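Local coordinates for protein YchN (PDB 1JX7) that is of unknown function but assembles into a homohexamer built as a dimer of trimers and belongs to the DsrE/DsrF-like family, at residues A[1-6]-A[34-39]; A[5-10]-A[112-117]; A[9-14]-A[42-47]. All blocks are in the same frame, centred on the assembly; numbering follows the deposited sequence.

In the fold
Contacts 1 and 2 join strand 3-8 to its two neighbours in the parallel sheet, 36-41 and 113-116; they share V5 and I6, and their centres lie about 11 Å apart. Contact 2 is the more buried, its sheet faces built mainly from valine, isoleucine and leucine. Contact 1 is partly buried, with aliphatic side chains on one face and a charged group of lysine, aspartate and arginine on the other. Contact 3 lies beyond the ends of the same central strands, its centre about 21 Å from that of contact 1. There two loops meet without strand pairing, and weak polar contacts and small side chains replace the regular ladder. All three also approach other subunits of the hexamer.

Contact 1: residues A[1-6]-A[34-39]; sequences MQKIVI and NLDLRL
Residues K3 to I6 pair with D36 to L39 as neighbouring parallel strands, the two strands of a beta-alpha-beta unit whose crossover is helix 17-31. The short strand axes are 4.8 Å apart at their closest approach. The ladder is staggered as parallel pairing demands: I4 N donates to D36 O at 3.0 Å, I4 O accepts from R38 N, and R38 O then takes I6 N at 2.8 Å. At the N-terminal end, D36 N reaches Q2 O only weakly.

Alternation gives the faces different chemistry. On one, I6 and L39 run alongside each other off the same face, with I6 CB 3.4 Å from L39 CD2; the branched isoleucine suits an extended strand, and the leucine spreads two methyls against it. I4 and L35 meet nearly perpendicularly, I4 CD1 lying 3.7 Å from L35 CD2. On the other face D36, its CG anti to the backbone N (chi1 170°), lies beside R38, whose NH1 forms a salt bridge to D36 OD1 at 3.1 Å. K3 lays its aliphatic CG against the D36 carboxylate and carries NZ over one face of the R38 guanidinium. These two cations lie close together, and the aspartate would be expected to ease their repulsion.

Around this pair, R38 also makes a cation-pi contact with W107, while I6, L37 and L39 rest on A25 of helix 17-31. Strand 113-116 flanks strand 3-8 across the sheet from 36-41, where I4 and I6 touch L115.

Contact 2: residues A[5-10]-A[112-117]; sequences VIVANG and DKVLTF
V7 and T116 stand side by side on one face of a parallel strand pair, V7 CG2 3.9 Å from T116 CG2, with V114 CG1 beside the same valine methyl. Here strands 3-8 and 113-116 pack tightly. On the reverse face L115 CD2 meets I6 CG1 at 3.9 Å, its side chain slanting across the isoleucine. Beta-branched residues suit such extended backbone, and their methyls line the faces beside the ladder: V5 N to K113 O at 3.0 Å, V5 O to L115 N, V7 N to L115 O at 2.8 Å, and V7 O to F117 N. Two residues link this buried ladder to other subunits: K113 NZ bonds to Q2 and to carbonyls of T108 and A111 of a second subunit, and T116 OG1 to T116 O of a third.

The looser side is that of N9, G10 and F117, all partly exposed. F117 meets V7 through its N and CB, and N9 through OXT, while its side chain lies against S21 and L24 of helix 17-31.

Since F117 is the last residue, its carboxylate finishes the ladder: OXT accepts N9 N at 3.2 Å. A terminal negative charge thus probably strengthens the grip on the N9 amide.

Contact 3: residues A[9-14]-A[42-47]; sequences NGAPYG and MSDAVT
N9 O is the hub where two loops meet at the C-terminal ends of adjacent parallel strands, 3-8 and 36-41, of this alpha/beta fold. Residues 9-14 lead toward helix 17-31, and a 3-10 segment begins at D44 after strand 36-41. Two groups approach the carbonyl. A45 N makes a weak bond at 3.2 Å and is shared with M42 O, to which it also bonds weakly. S43 OG makes a weak contact with N9 O at 3.1 Å, its partner not settled; a short serine hydroxyl can reach a backbone oxygen here.

Non-bonded contacts flank this carbonyl. CE of M42, a selenomethionine, lies 3.4 Å from N9 OD1; the two side chains run together in one direction, the M42 chain bending at chi3 (-63°) to bring CE alongside the amide. On the other flank, A11 CB meets D44 CB at 3.7 Å. A11 and A45 approach each other here, and alanine has little side chain to separate the loops.

Further out, D44 OD2 forms a salt bridge with R85, which directs the carboxylate away from N9 O. V46 points away and packs on C81 and T82 of helix 79-84. Neighbouring copies close around the loops: M42 touches F117 of a third subunit, and D44 touches A11 of a fourth.

One turn on from D44, a chi1 of 62° turns T47 OG1 back over its own main chain, toward P12. It makes a weak bond to D44 O at 3.4 Å and lies 3.3 Å from P12 CD.

Contact 1: residues A[1-6]-A[34-39]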
loop_
_atom_site.group_PDB
_atom_site.type_symbol
_atom_site.label_atom_id
_atom_site.label_comp_id
_atom_site.label_asym_id
_atom_site.label_seq_id
_atom_site.Cartn_x
_atom_site.Cartn_y
_atom_site.Cartn_z
HETATM N N MSE A 1 16.204 32.774 5.436
HETATM C CA MSE A 1 14.888 32.078 5.551
HETATM C C MSE A 1 15.095 30.589 5.303
HETATM O O MSE A 1 16.085 30.010 5.753
HETATM C CB MSE A 1 13.903 32.664 4.535
HETATM C CG MSE A 1 12.467 32.181 4.671
HETATM SE SE MSE A 1 11.400 33.025 3.483
HETATM C CE MSE A 1 12.241 32.641 1.909
ATOM N N GLN A 2 14.164 29.965 4.582
ATOM C CA GLN A 2 14.269 28.542 4.296
ATOM C C GLN A 2 13.167 28.075 3.366
ATOM O O GLN A 2 12.007 28.423 3.554
ATOM C CB GLN A 2 14.193 27.744 5.591
ATOM C CG GLN A 2 14.193 26.262 5.377
ATOM C CD GLN A 2 14.309 25.483 6.665
ATOM O OE1 GLN A 2 14.310 24.254 6.655
ATOM N NE2 GLN A 2 14.411 26.195 7.790
ATOM N N LYS A 3 13.546 27.280 2.371
ATOM C CA LYS A 3 12.579 26.767 1.417
ATOM C C LYS A 3 12.326 25.285 1.648
ATOM O O LYS A 3 13.241 24.453 1.552
ATOM C CB LYS A 3 13.057 26.998 -0.018
ATOM C CG LYS A 3 13.133 28.466 -0.396
ATOM C CD LYS A 3 13.242 28.677 -1.906
ATOM C CE LYS A 3 11.973 28.234 -2.625
ATOM N NZ LYS A 3 11.960 28.584 -4.074
ATOM N N ILE A 4 11.086 24.955 1.959
ATOM C CA ILE A 4 10.701 23.574 2.198
ATOM C C ILE A 4 9.611 23.133 1.241
ATOM O O ILE A 4 8.543 23.745 1.165
ATOM C CB ILE A 4 10.193 23.379 3.634
ATOM C CG1 ILE A 4 11.353 23.501 4.618
ATOM C CG2 ILE A 4 9.497 22.038 3.754
ATOM C CD1 ILE A 4 10.903 23.473 6.064
ATOM N N VAL A 5 9.885 22.063 0.491
ATOM C CA VAL A 5 8.917 21.532 -0.448
ATOM C C VAL A 5 8.374 20.238 0.142
ATOM O O VAL A 5 9.121 19.428 0.707
ATOM C CB VAL A 5 9.554 21.218 -1.820
ATOM C CG1 VAL A 5 8.541 20.549 -2.727
ATOM C CG2 VAL A 5 10.066 22.492 -2.457
ATOM N N ILE A 6 7.059 20.056 0.030
ATOM C CA ILE A 6 6.419 18.846 0.525
ATOM C C ILE A 6 5.704 18.186 -0.640
ATOM O O ILE A 6 4.930 18.818 -1.349
ATOM C CB ILE A 6 5.384 19.158 1.631
ATOM C CG1 ILE A 6 6.099 19.361 2.970
ATOM C CG2 ILE A 6 4.349 18.026 1.721
ATOM C CD1 ILE A 6 5.163 19.470 4.174
ATOM N N ASN A 34 6.575 32.754 8.661
ATOM C CA ASN A 34 7.151 33.185 7.390
ATOM C C ASN A 34 7.775 32.057 6.576
ATOM O O ASN A 34 8.307 32.289 5.486
ATOM C CB ASN A 34 8.220 34.247 7.651
ATOM C CG ASN A 34 8.065 35.460 6.760
ATOM O OD1 ASN A 34 8.046 35.348 5.533
ATOM N ND2 ASN A 34 7.948 36.633 7.378
ATOM N N LEU A 35 7.723 30.844 7.098
ATOM C CA LEU A 35 8.314 29.690 6.425
ATOM C C LEU A 35 7.843 29.549 4.981
ATOM O O LEU A 35 6.642 29.384 4.726
ATOM C CB LEU A 35 7.983 28.418 7.232
ATOM C CG LEU A 35 8.406 27.003 6.833
ATOM C CD1 LEU A 35 7.383 26.429 5.895
ATOM C CD2 LEU A 35 9.792 27.004 6.217
ATOM N N ASP A 36 8.785 29.646 4.042
ATOM C CA ASP A 36 8.490 29.500 2.606
ATOM C C ASP A 36 8.181 28.015 2.386
ATOM O O ASP A 36 9.087 27.187 2.238
ATOM C CB ASP A 36 9.713 29.920 1.771
ATOM C CG ASP A 36 9.568 29.578 0.283
ATOM O OD1 ASP A 36 9.332 28.396 -0.035
ATOM O OD2 ASP A 36 9.708 30.490 -0.569
ATOM N N LEU A 37 6.890 27.691 2.370
ATOM C CA LEU A 37 6.439 26.314 2.221
ATOM C C LEU A 37 5.671 26.126 0.932
ATOM O O LEU A 37 4.776 26.911 0.614
ATOM C CB LEU A 37 5.538 25.961 3.411
ATOM C CG LEU A 37 5.157 24.509 3.714
ATOM C CD1 LEU A 37 4.066 24.526 4.779
ATOM C CD2 LEU A 37 4.647 23.808 2.464
ATOM N N ARG A 38 6.023 25.074 0.193
ATOM C CA ARG A 38 5.376 24.754 -1.074
ATOM C C ARG A 38 4.913 23.306 -1.004
ATOM O O ARG A 38 5.655 22.430 -0.539
ATOM C CB ARG A 38 6.352 24.921 -2.228
ATOM C CG ARG A 38 6.742 26.350 -2.562
ATOM C CD ARG A 38 7.769 26.294 -3.665
ATOM N NE ARG A 38 7.760 27.466 -4.525
ATOM C CZ ARG A 38 8.338 28.623 -4.226
ATOM N NH1 ARG A 38 8.972 28.763 -3.073
ATOM N NH2 ARG A 38 8.286 29.629 -5.087
ATOM N N LEU A 39 3.696 23.061 -1.481
ATOM C CA LEU A 39 3.083 21.734 -1.474
ATOM C C LEU A 39 2.778 21.239 -2.870
ATOM O O LEU A 39 2.052 21.883 -3.618
ATOM C CB LEU A 39 1.768 21.776 -0.684
ATOM C CG LEU A 39 1.540 20.889 0.548
ATOM C CD1 LEU A 39 1.533 19.420 0.132
ATOM C CD2 LEU A 39 2.620 21.174 1.591
#

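Contact 2: residues A[5-10]-A[112-117]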
loop_
_atom_site.group_PDB
_atom_site.type_symbol
_atom_site.label_atom_id
_atom_site.label_comp_id
_atom_site.label_asym_id
_atom_site.label_seq_id
_atom_site.Cartn_x
_atom_site.Cartn_y
_atom_site.Cartn_z
ATOM N N VAL A 5 9.885 22.063 0.491
ATOM C CA VAL A 5 8.917 21.532 -0.448
ATOM C C VAL A 5 8.374 20.238 0.142
ATOM O O VAL A 5 9.121 19.428 0.707
ATOM C CB VAL A 5 9.554 21.218 -1.820
ATOM C CG1 VAL A 5 8.541 20.549 -2.727
ATOM C CG2 VAL A 5 10.066 22.492 -2.457
ATOM N N ILE A 6 7.059 20.056 0.030
ATOM C CA ILE A 6 6.419 18.846 0.525
ATOM C C ILE A 6 5.704 18.186 -0.640
ATOM O O ILE A 6 4.930 18.818 -1.349
ATOM C CB ILE A 6 5.384 19.158 1.631
ATOM C CG1 ILE A 6 6.099 19.361 2.970
ATOM C CG2 ILE A 6 4.349 18.026 1.721
ATOM C CD1 ILE A 6 5.163 19.470 4.174
ATOM N N VAL A 7 5.970 16.909 -0.858
ATOM C CA VAL A 7 5.303 16.207 -1.938
ATOM C C VAL A 7 4.381 15.163 -1.313
ATOM O O VAL A 7 4.591 14.741 -0.176
ATOM C CB VAL A 7 6.316 15.531 -2.878
ATOM C CG1 VAL A 7 5.661 15.254 -4.216
ATOM C CG2 VAL A 7 7.525 16.430 -3.078
ATOM N N ALA A 8 3.348 14.776 -2.045
ATOM C CA ALA A 8 2.399 13.794 -1.554
ATOM C C ALA A 8 1.856 12.937 -2.697
ATOM O O ALA A 8 1.514 13.449 -3.770
ATOM C CB ALA A 8 1.268 14.494 -0.832
ATOM N N ASN A 9 1.782 11.627 -2.449
ATOM C CA ASN A 9 1.301 10.655 -3.433
ATOM C C ASN A 9 -0.018 10.031 -2.989
ATOM O O ASN A 9 -0.800 9.555 -3.813
ATOM C CB ASN A 9 2.339 9.541 -3.611
ATOM C CG ASN A 9 3.616 10.018 -4.277
ATOM O OD1 ASN A 9 4.116 11.108 -3.990
ATOM N ND2 ASN A 9 4.169 9.196 -5.163
ATOM N N GLY A 10 -0.269 10.046 -1.684
ATOM C CA GLY A 10 -1.464 9.428 -1.142
ATOM C C GLY A 10 -2.860 9.954 -1.470
ATOM O O GLY A 10 -3.095 11.161 -1.523
ATOM N N ASP A 112 15.960 23.887 0.245
ATOM C CA ASP A 112 16.910 23.366 1.210
ATOM C C ASP A 112 16.453 21.970 1.603
ATOM O O ASP A 112 17.267 21.055 1.754
ATOM C CB ASP A 112 16.960 24.261 2.452
ATOM C CG ASP A 112 17.084 25.737 2.113
ATOM O OD1 ASP A 112 17.960 26.097 1.293
ATOM O OD2 ASP A 112 16.301 26.535 2.670
ATOM N N LYS A 113 15.149 21.804 1.764
ATOM C CA LYS A 113 14.601 20.505 2.134
ATOM C C LYS A 113 13.384 20.087 1.328
ATOM O O LYS A 113 12.576 20.908 0.875
ATOM C CB LYS A 113 14.253 20.480 3.626
ATOM C CG LYS A 113 15.318 19.852 4.497
ATOM C CD LYS A 113 15.114 20.212 5.947
ATOM C CE LYS A 113 15.389 21.683 6.165
ATOM N NZ LYS A 113 15.306 22.038 7.611
ATOM N N VAL A 114 13.258 18.780 1.139
ATOM C CA VAL A 114 12.126 18.242 0.404
ATOM C C VAL A 114 11.596 17.003 1.116
ATOM O O VAL A 114 12.232 15.950 1.131
ATOM C CB VAL A 114 12.520 17.881 -1.046
ATOM C CG1 VAL A 114 11.323 17.327 -1.778
ATOM C CG2 VAL A 114 13.035 19.125 -1.766
ATOM N N LEU A 115 10.428 17.165 1.732
ATOM C CA LEU A 115 9.783 16.073 2.437
ATOM C C LEU A 115 8.848 15.392 1.434
ATOM O O LEU A 115 8.009 16.045 0.818
ATOM C CB LEU A 115 8.995 16.627 3.632
ATOM C CG LEU A 115 9.765 17.226 4.823
ATOM C CD1 LEU A 115 11.225 17.444 4.492
ATOM C CD2 LEU A 115 9.125 18.541 5.231
ATOM N N THR A 116 9.015 14.086 1.264
ATOM C CA THR A 116 8.179 13.343 0.325
ATOM C C THR A 116 7.361 12.281 1.037
ATOM O O THR A 116 7.866 11.201 1.330
ATOM C CB THR A 116 9.038 12.661 -0.729
ATOM O OG1 THR A 116 9.978 11.798 -0.075
ATOM C CG2 THR A 116 9.785 13.697 -1.561
ATOM N N PHE A 117 6.098 12.594 1.307
ATOM C CA PHE A 117 5.181 11.677 1.981
ATOM C C PHE A 117 4.348 10.857 1.001
ATOM O O PHE A 117 4.545 9.627 0.948
ATOM C CB PHE A 117 4.231 12.452 2.887
ATOM C CG PHE A 117 4.827 12.863 4.193
ATOM C CD1 PHE A 117 5.138 11.907 5.153
ATOM C CD2 PHE A 117 5.082 14.201 4.464
ATOM C CE1 PHE A 117 5.695 12.281 6.372
ATOM C CE2 PHE A 117 5.634 14.587 5.678
ATOM C CZ PHE A 117 5.943 13.620 6.636
ATOM O OXT PHE A 117 3.501 11.454 0.302
#

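Contact 3: residues A[9-14]-A[42-47]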
loop_
_atom_site.group_PDB
_atom_site.type_symbol
_atom_site.label_atom_id
_atom_site.label_comp_id
_atom_site.label_asym_id
_atom_site.label_seq_id
_atom_site.Cartn_x
_atom_site.Cartn_y
_atom_site.Cartn_z
ATOM N N ASN A 9 1.782 11.627 -2.449
ATOM C CA ASN A 9 1.301 10.655 -3.433
ATOM C C ASN A 9 -0.018 10.031 -2.989
ATOM O O ASN A 9 -0.800 9.555 -3.813
ATOM C CB ASN A 9 2.339 9.541 -3.611
ATOM C CG ASN A 9 3.616 10.018 -4.277
ATOM O OD1 ASN A 9 4.116 11.108 -3.990
ATOM N ND2 ASN A 9 4.169 9.196 -5.163
ATOM N N GLY A 10 -0.269 10.046 -1.684
ATOM C CA GLY A 10 -1.464 9.428 -1.142
ATOM C C GLY A 10 -2.860 9.954 -1.470
ATOM O O GLY A 10 -3.095 11.161 -1.523
ATOM N N ALA A 11 -3.787 9.026 -1.670
ATOM C CA ALA A 11 -5.178 9.376 -1.953
ATOM C C ALA A 11 -5.798 9.880 -0.659
ATOM O O ALA A 11 -5.565 9.306 0.411
ATOM C CB ALA A 11 -5.949 8.153 -2.460
ATOM N N PRO A 12 -6.587 10.956 -0.736
ATOM C CA PRO A 12 -7.225 11.507 0.465
ATOM C C PRO A 12 -8.068 10.463 1.182
ATOM O O PRO A 12 -8.666 9.602 0.539
ATOM C CB PRO A 12 -8.103 12.634 -0.093
ATOM C CG PRO A 12 -7.406 13.027 -1.346
ATOM C CD PRO A 12 -6.947 11.732 -1.935
ATOM N N TYR A 13 -8.113 10.513 2.501
ATOM C CA TYR A 13 -8.948 9.635 3.325
ATOM C C TYR A 13 -8.748 8.131 3.282
ATOM O O TYR A 13 -9.012 7.454 4.268
ATOM C CB TYR A 13 -10.398 9.858 2.961
ATOM C CG TYR A 13 -10.816 11.271 3.116
ATOM C CD1 TYR A 13 -10.981 11.833 4.377
ATOM C CD2 TYR A 13 -11.047 12.084 1.999
ATOM C CE1 TYR A 13 -11.348 13.175 4.540
ATOM C CE2 TYR A 13 -11.412 13.426 2.147
ATOM C CZ TYR A 13 -11.558 13.968 3.421
ATOM O OH TYR A 13 -11.927 15.284 3.560
ATOM N N GLY A 14 -8.300 7.633 2.158
ATOM C CA GLY A 14 -8.114 6.208 2.044
ATOM C C GLY A 14 -6.814 5.868 2.747
ATOM O O GLY A 14 -6.704 4.831 3.399
HETATM N N MSE A 42 1.138 14.706 -6.246
HETATM C CA MSE A 42 1.232 13.848 -7.424
HETATM C C MSE A 42 0.197 12.731 -7.377
HETATM O O MSE A 42 -0.537 12.584 -6.408
HETATM C CB MSE A 42 2.634 13.226 -7.533
HETATM C CG MSE A 42 3.758 14.226 -7.756
HETATM SE SE MSE A 42 5.321 13.446 -8.132
HETATM C CE MSE A 42 5.612 12.536 -6.626
ATOM N N SER A 43 0.160 11.946 -8.454
ATOM C CA SER A 43 -0.718 10.823 -8.568
ATOM C C SER A 43 -2.050 10.956 -7.840
ATOM O O SER A 43 -2.746 11.958 -8.020
ATOM C CB SER A 43 -0.021 9.558 -8.105
ATOM O OG SER A 43 0.268 9.624 -6.722
ATOM N N ASP A 44 -2.427 9.984 -7.014
ATOM C CA ASP A 44 -3.581 9.981 -6.124
ATOM C C ASP A 44 -3.938 11.163 -5.216
ATOM O O ASP A 44 -5.130 11.486 -5.067
ATOM C CB ASP A 44 -3.593 8.738 -5.273
ATOM C CG ASP A 44 -3.487 7.481 -6.091
ATOM O OD1 ASP A 44 -3.541 6.392 -5.490
ATOM O OD2 ASP A 44 -3.351 7.584 -7.335
ATOM N N ALA A 45 -2.946 11.815 -4.621
ATOM C CA ALA A 45 -3.197 12.948 -3.723
ATOM C C ALA A 45 -3.836 14.121 -4.455
ATOM O O ALA A 45 -4.192 15.124 -3.853
ATOM C CB ALA A 45 -1.866 13.410 -3.055
ATOM N N VAL A 46 -3.996 13.974 -5.762
ATOM C CA VAL A 46 -4.535 15.024 -6.598
ATOM C C VAL A 46 -6.036 15.245 -6.504
ATOM O O VAL A 46 -6.524 16.349 -6.749
ATOM C CB VAL A 46 -4.120 14.770 -8.072
ATOM C CG1 VAL A 46 -5.058 15.464 -9.019
ATOM C CG2 VAL A 46 -2.698 15.275 -8.281
ATOM N N THR A 47 -6.784 14.191 -6.153
ATOM C CA THR A 47 -8.231 14.322 -6.029
ATOM C C THR A 47 -8.548 15.135 -4.779
ATOM O O THR A 47 -9.661 15.653 -4.637
ATOM C CB THR A 47 -8.931 12.920 -5.962
ATOM O OG1 THR A 47 -8.486 12.196 -4.810
ATOM C CG2 THR A 47 -8.614 12.100 -7.188
#